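Local structure of amino acid ABC transporter, binding protein (Thermus thermophilus, 3VV5) at residues F49-F52 against L58-F61; L65-A70 against P77-Q82; R247-Q250 against D256-C259. The protein binds L-thialysine, a lysine analogue, and as a family 3 solute-binding protein probably hands amino acids to an ABC transporter for uptake. All coordinates share one frame; numbering follows the deposited sequence.

Interaction 1: F49-F52 against L58-F61; sequences FNYF and LTGF. With SLZ (L-thialysine), chain C.
Tyr-51 and Thr-59 face each other as the antiparallel hydrogen-bonded pair of a β hairpin, with Tyr-51 N giving to Thr-59 O at 2.9 Å and Thr-59 N to Tyr-51 O at 2.8 Å. Phe-52 and Leu-58 follow as the non-hydrogen-bonded pair. The side chains of Tyr-51 and Thr-59 run side by side on one face of the sheet. The phenol of Tyr-51, with CG between backbone N and carbonyl carbon (chi1 70°), leans toward the partner strand, so that Thr-59 CG2 lies over one face of its ring in a CH-pi contact, 4.0 Å from the centroid. On the other face Leu-58 CD1 stands over the middle of the Phe-52 ring, 4.2 Å from its centroid. Gly-60 passes where any CB would collide with Phe-49 O. Beyond it, Phe-61 CD2 reaches the edge of the Phe-49 ring, 3.9 Å from CD1. Asn-50 turns away from the hairpin partner and lies beside the NZ amino group of L-thialysine. Its amide is fixed from both ends: ND2 donates to Glu-62 OE1, and OD1 accepts from Gly-44 N. Apolar contacts and backbone bonds thus hold the hairpin, while second-shell bonds fix the amide that lines the ligand pocket beside NZ.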
# COMPACT_ATOMS: atom_id res chain seq x y z
N PHE A 49 4.14 5.90 -0.42
CA PHE A 49 4.26 4.66 -1.23
C PHE A 49 3.88 4.84 -2.70
O PHE A 49 4.64 4.44 -3.61
CB PHE A 49 3.44 3.55 -0.59
CG PHE A 49 4.02 3.08 0.71
CD1 PHE A 49 5.14 2.25 0.71
CD2 PHE A 49 3.48 3.49 1.92
CE1 PHE A 49 5.72 1.84 1.90
CE2 PHE A 49 4.05 3.07 3.14
CZ PHE A 49 5.17 2.24 3.12
N ASN A 50 2.70 5.41 -2.93
CA ASN A 50 2.23 5.70 -4.29
C ASN A 50 1.25 6.86 -4.23
O ASN A 50 0.22 6.78 -3.56
CB ASN A 50 1.61 4.46 -4.99
CG ASN A 50 0.37 3.89 -4.24
OD1 ASN A 50 -0.78 4.28 -4.51
ND2 ASN A 50 0.61 2.94 -3.34
N TYR A 51 1.59 7.95 -4.91
CA TYR A 51 0.83 9.19 -4.74
C TYR A 51 1.17 10.14 -5.86
O TYR A 51 2.23 10.04 -6.48
CB TYR A 51 1.10 9.85 -3.36
CG TYR A 51 2.49 10.44 -3.22
CD1 TYR A 51 2.71 11.81 -3.44
CD2 TYR A 51 3.58 9.62 -2.89
CE1 TYR A 51 4.00 12.37 -3.35
CE2 TYR A 51 4.91 10.18 -2.79
CZ TYR A 51 5.08 11.55 -3.02
OH TYR A 51 6.34 12.12 -2.94
N PHE A 52 0.28 11.07 -6.13
CA PHE A 52 0.57 12.13 -7.08
C PHE A 52 1.20 13.29 -6.34
O PHE A 52 0.61 13.82 -5.38
CB PHE A 52 -0.70 12.58 -7.81
CG PHE A 52 -1.19 11.60 -8.82
CD1 PHE A 52 -0.71 11.64 -10.13
CD2 PHE A 52 -2.13 10.62 -8.47
CE1 PHE A 52 -1.15 10.72 -11.08
CE2 PHE A 52 -2.59 9.72 -9.42
CZ PHE A 52 -2.09 9.76 -10.73
N LEU A 58 2.87 10.88 -10.75
CA LEU A 58 2.83 9.72 -9.88
C LEU A 58 4.25 9.39 -9.42
O LEU A 58 5.19 9.29 -10.23
CB LEU A 58 2.27 8.54 -10.68
CG LEU A 58 1.77 7.25 -10.07
CD1 LEU A 58 0.86 7.50 -8.87
CD2 LEU A 58 1.02 6.51 -11.20
N THR A 59 4.41 9.25 -8.11
CA THR A 59 5.71 8.92 -7.52
C THR A 59 5.51 8.18 -6.19
O THR A 59 4.38 7.75 -5.83
CB THR A 59 6.61 10.20 -7.41
OG1 THR A 59 7.93 9.86 -6.98
CG2 THR A 59 5.97 11.25 -6.47
N GLY A 60 6.61 7.97 -5.49
CA GLY A 60 6.58 7.24 -4.23
C GLY A 60 7.48 6.02 -4.29
O GLY A 60 7.94 5.62 -5.36
N PHE A 61 7.73 5.42 -3.12
CA PHE A 61 8.52 4.19 -3.02
C PHE A 61 8.11 3.10 -4.02
O PHE A 61 8.97 2.49 -4.69
CB PHE A 61 8.44 3.66 -1.59
CG PHE A 61 9.13 2.37 -1.37
CD1 PHE A 61 10.53 2.30 -1.41
CD2 PHE A 61 8.41 1.21 -1.13
CE1 PHE A 61 11.20 1.10 -1.21
CE2 PHE A 61 9.06 -0.02 -0.95
CZ PHE A 61 10.46 -0.08 -0.98
N SLZ C . -1.88 -1.97 3.51
CA SLZ C . -3.23 -1.61 3.00
CB SLZ C . -3.13 -0.93 1.61
SG SLZ C . -3.41 0.87 1.45
CD SLZ C . -3.10 0.95 -0.35
CE SLZ C . -3.37 2.29 -1.05
NZ SLZ C . -2.50 2.37 -2.24
C SLZ C . -3.93 -2.95 2.79
O SLZ C . -5.17 -2.96 2.82
OXT SLZ C . -3.20 -3.95 2.58

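Interaction 2: L65-A70 against P77-Q82; sequences LGNAIA and PRWIAQ
The indole of Trp-79 meets the helix 65-70 with its rim: the amide end of Asn-67 lies at the ring edge, close to the ring plane and beside NE1, with the two flat groups standing 81° apart. Gly-66 approaches the six-membered part of the same indole obliquely, its CA 4.0 Å from Trp-79 CZ2. A side chain on Gly-66 would have no room, because a CB there would fall 2.6 Å from Trp-79 CH2. The indole is directed at the helix by a chi1 of -70°, which sets CG opposite the carbonyl carbon. One turn further along the helix, Ala-70 CB rests on the Pro-77 ring at 4.0 Å from Pro-77 CB, and the side chain of Asn-67 crosses that of Pro-77 at about a right angle. A serine in place of Trp-79 would probably open a gap beside Gly-66 and leave the Asn-67 amide without the ring edge beside it. On other sides of the helix, Ile-69 packs on helix 226-242, while Leu-65 and Ala-68 touch both that helix and helix 244-253. The axes of helix 65-70 and strand 77-81 pass 9.3 Å apart and run roughly antiparallel, at 149°. Strand 76-81 pairs in parallel with strand 37-42, so helix 61-72 belongs to a β-α-β crossover, with the hairpin inserted before the helix, in the α/β lobe of a type 2 periplasmic binding protein.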
# COMPACT_ATOMS: atom_id res chain seq x y z
N LEU A 65 10.15 1.63 -7.33
CA LEU A 65 10.38 0.19 -7.39
C LEU A 65 9.79 -0.42 -8.66
O LEU A 65 10.46 -1.19 -9.38
CB LEU A 65 9.79 -0.54 -6.16
CG LEU A 65 10.56 -1.52 -5.26
CD1 LEU A 65 9.63 -2.62 -4.70
CD2 LEU A 65 11.83 -2.16 -5.83
N GLY A 66 8.53 -0.09 -8.93
CA GLY A 66 7.86 -0.57 -10.13
C GLY A 66 8.62 -0.18 -11.39
O GLY A 66 8.76 -0.98 -12.31
N ASN A 67 9.12 1.06 -11.42
CA ASN A 67 9.92 1.53 -12.56
C ASN A 67 11.24 0.75 -12.71
O ASN A 67 11.61 0.37 -13.83
CB ASN A 67 10.22 3.03 -12.46
CG ASN A 67 9.03 3.92 -12.86
OD1 ASN A 67 8.99 5.10 -12.50
ND2 ASN A 67 8.10 3.39 -13.61
N ALA A 68 11.94 0.51 -11.59
CA ALA A 68 13.20 -0.25 -11.57
C ALA A 68 13.00 -1.69 -12.04
O ALA A 68 13.83 -2.24 -12.77
CB ALA A 68 13.83 -0.23 -10.16
N ILE A 69 11.91 -2.31 -11.58
CA ILE A 69 11.55 -3.66 -12.01
C ILE A 69 11.29 -3.72 -13.51
O ILE A 69 11.84 -4.57 -14.22
CB ILE A 69 10.30 -4.18 -11.25
CG1 ILE A 69 10.69 -4.53 -9.82
CG2 ILE A 69 9.68 -5.37 -11.97
CD1 ILE A 69 9.50 -4.79 -8.91
N ALA A 70 10.45 -2.81 -14.01
CA ALA A 70 10.20 -2.71 -15.45
C ALA A 70 11.50 -2.55 -16.25
O ALA A 70 11.71 -3.23 -17.28
CB ALA A 70 9.25 -1.55 -15.75
N PRO A 77 7.31 1.13 -18.56
CA PRO A 77 6.13 1.07 -17.68
C PRO A 77 5.03 2.06 -18.11
O PRO A 77 5.34 3.17 -18.58
CB PRO A 77 6.70 1.42 -16.29
CG PRO A 77 7.97 2.19 -16.56
CD PRO A 77 8.46 1.82 -17.93
N ARG A 78 3.78 1.64 -18.00
CA ARG A 78 2.61 2.49 -18.23
C ARG A 78 1.77 2.41 -16.98
O ARG A 78 1.24 1.35 -16.65
CB ARG A 78 1.75 1.97 -19.37
CG ARG A 78 1.08 3.06 -20.20
CD ARG A 78 0.27 4.08 -19.38
NE ARG A 78 -0.57 4.89 -20.26
CZ ARG A 78 -1.74 4.50 -20.74
NH1 ARG A 78 -2.23 3.30 -20.43
NH2 ARG A 78 -2.43 5.30 -21.55
N TRP A 79 1.65 3.52 -16.27
CA TRP A 79 0.97 3.48 -14.99
C TRP A 79 -0.50 3.87 -15.16
O TRP A 79 -0.82 4.80 -15.90
CB TRP A 79 1.64 4.43 -13.98
CG TRP A 79 3.00 3.96 -13.52
CD1 TRP A 79 4.20 4.20 -14.13
CD2 TRP A 79 3.28 3.16 -12.35
NE1 TRP A 79 5.22 3.60 -13.40
CE2 TRP A 79 4.68 2.96 -12.31
CE3 TRP A 79 2.48 2.60 -11.34
CZ2 TRP A 79 5.30 2.23 -11.30
CZ3 TRP A 79 3.10 1.87 -10.32
CH2 TRP A 79 4.50 1.68 -10.32
N ILE A 80 -1.35 3.15 -14.45
CA ILE A 80 -2.79 3.42 -14.43
C ILE A 80 -3.20 3.56 -12.97
O ILE A 80 -3.09 2.60 -12.20
CB ILE A 80 -3.57 2.25 -15.07
CG1 ILE A 80 -3.01 1.90 -16.45
CG2 ILE A 80 -5.10 2.54 -15.09
CD1 ILE A 80 -3.88 2.34 -17.60
N ALA A 81 -3.68 4.75 -12.60
CA ALA A 81 -4.08 5.06 -11.22
C ALA A 81 -5.59 4.93 -11.05
O ALA A 81 -6.34 5.63 -11.70
CB ALA A 81 -3.63 6.47 -10.85
N GLN A 82 -6.03 4.06 -10.15
CA GLN A 82 -7.47 3.79 -9.96
C GLN A 82 -7.80 3.73 -8.47
O GLN A 82 -6.92 3.53 -7.64
CB GLN A 82 -7.83 2.42 -10.56
CG GLN A 82 -7.64 2.27 -12.07
CD GLN A 82 -8.79 2.88 -12.86
OE1 GLN A 82 -8.69 3.97 -13.42
NE2 GLN A 82 -9.91 2.17 -12.88

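Interaction 3: R247-Q250 against D256-C259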
# COMPACT_ATOMS: atom_id res chain seq x y z
N ARG A 247 18.90 1.42 -2.21
CA ARG A 247 18.94 2.84 -2.59
C ARG A 247 17.54 3.48 -2.57
O ARG A 247 17.35 4.64 -2.17
CB ARG A 247 19.56 3.04 -3.99
CG ARG A 247 19.42 4.51 -4.45
CD ARG A 247 19.48 4.81 -5.93
NE ARG A 247 18.62 4.03 -6.80
CZ ARG A 247 17.53 4.50 -7.43
NH1 ARG A 247 17.11 5.76 -7.24
NH2 ARG A 247 16.85 3.68 -8.23
N ILE A 248 16.56 2.73 -3.07
CA ILE A 248 15.20 3.28 -3.16
C ILE A 248 14.55 3.33 -1.78
O ILE A 248 13.86 4.29 -1.46
CB ILE A 248 14.34 2.48 -4.17
CG1 ILE A 248 14.86 2.71 -5.60
CG2 ILE A 248 12.85 2.85 -4.04
CD1 ILE A 248 14.17 1.80 -6.69
N SER A 249 14.78 2.30 -0.97
CA SER A 249 14.26 2.30 0.40
C SER A 249 14.88 3.45 1.21
O SER A 249 14.17 4.16 1.91
CB SER A 249 14.49 0.95 1.09
OG SER A 249 13.85 0.91 2.36
N GLN A 250 16.18 3.64 1.07
CA GLN A 250 16.88 4.75 1.73
C GLN A 250 16.37 6.13 1.28
O GLN A 250 16.20 7.02 2.11
CB GLN A 250 18.39 4.65 1.52
CG GLN A 250 19.07 3.50 2.29
CD GLN A 250 19.01 3.66 3.81
OE1 GLN A 250 18.92 4.78 4.34
NE2 GLN A 250 19.08 2.53 4.52
N ASP A 256 16.06 0.51 5.58
CA ASP A 256 15.69 -0.57 4.69
C ASP A 256 14.43 -1.21 5.23
O ASP A 256 14.40 -1.73 6.35
CB ASP A 256 16.83 -1.60 4.56
CG ASP A 256 16.67 -2.50 3.35
OD1 ASP A 256 17.57 -2.51 2.47
OD2 ASP A 256 15.63 -3.20 3.27
N VAL A 257 13.36 -1.12 4.44
CA VAL A 257 12.06 -1.58 4.87
C VAL A 257 11.69 -2.99 4.37
O VAL A 257 10.53 -3.37 4.46
CB VAL A 257 10.96 -0.56 4.48
CG1 VAL A 257 11.19 0.74 5.20
CG2 VAL A 257 10.88 -0.36 2.93
N ARG A 258 12.67 -3.76 3.88
CA ARG A 258 12.39 -5.12 3.35
C ARG A 258 11.94 -6.08 4.44
O ARG A 258 12.23 -5.88 5.61
CB ARG A 258 13.60 -5.71 2.59
CG ARG A 258 14.73 -6.28 3.47
CD ARG A 258 15.95 -6.72 2.63
NE ARG A 258 16.64 -5.59 2.00
CZ ARG A 258 17.58 -5.70 1.06
NH1 ARG A 258 17.97 -6.88 0.61
NH2 ARG A 258 18.15 -4.60 0.57
N CYS A 259 11.20 -7.12 4.06
CA CYS A 259 10.82 -8.15 5.01
C CYS A 259 12.09 -8.82 5.51
O CYS A 259 12.97 -9.14 4.72
CB CYS A 259 9.84 -9.14 4.39
SG CYS A 259 8.23 -8.32 4.18
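Ser-249 lays its hydroxyl against the backbone of the C-terminal tail, OG 3.3 Å from Asp-256 CA. With a chi1 of -174°, OG is swung to the side of the helix that faces the tail, where it accepts a hydrogen bond from Val-257 N at 2.9 Å. The same oxygen is also hydrogen-bonded to the carbonyl Glu-255 O, and it therefore both gives and takes, serving two successive peptide units of the turn. Val-257 CG2 comes to 3.3 Å from Ser-249 OG, so that this methyl lies directly against the hydroxyl oxygen. Gln-250, its chain bent at chi2, brings its amide end near the Asp-256 backbone. The turn that follows is an Asx turn: Asp-256 OD2 accepts from Arg-258 N two residues on, at 3.1 Å. Helix 244-253, the last of the chain, continues into a tail that lies back against it, held there in part by Ser-249. Arg-258 then grips the same carboxylate side-on, its NE 2.9 Å from Asp-256 OD2 and its NH2 2.9 Å from Asp-256 OD1 in a salt bridge. The guanidinium meets both oxygens on their syn sides, though NE stands 34° out of the carboxylate plane; OD2 lies in the guanidinium plane, OD1 somewhat out of it. Held by three donors, the carboxylate can hardly turn, and the nearby positive charge would be expected to favour its ionised form. Tyr-245 of the same helix touches Asp-256, Val-257 and Arg-258. A backbone bond from Val-257 to Cys-121 and the disulfide between Cys-259 and Cys-121 tie the tail to strand 120-129.

All three contacts are partly buried; interaction 1 lies nearest the chain's centre and alone touches the ligand, with Phe-49 and Asn-50 buried but Phe-52 exposed, while interaction 3, farther out, has exposed Gln-250 at its margin. Interactions 1 and 2 follow each other along the chain and touch, Leu-58 CD2 packing on Trp-79 CB at 3.5 Å. Phe-61, opening helix 61-72, joins interaction 1 to interaction 3 through Ile-248, Ser-249 and Val-257; Ala-68 and Ile-248 connect interactions 2 and 3. Chemistry changes with place: paired strands supply backbone bonds beside aromatic packing, helix against strand relies on close fit, and the irregular tail of interaction 3 depends on side-chain hydrogen bonds and an internal salt bridge.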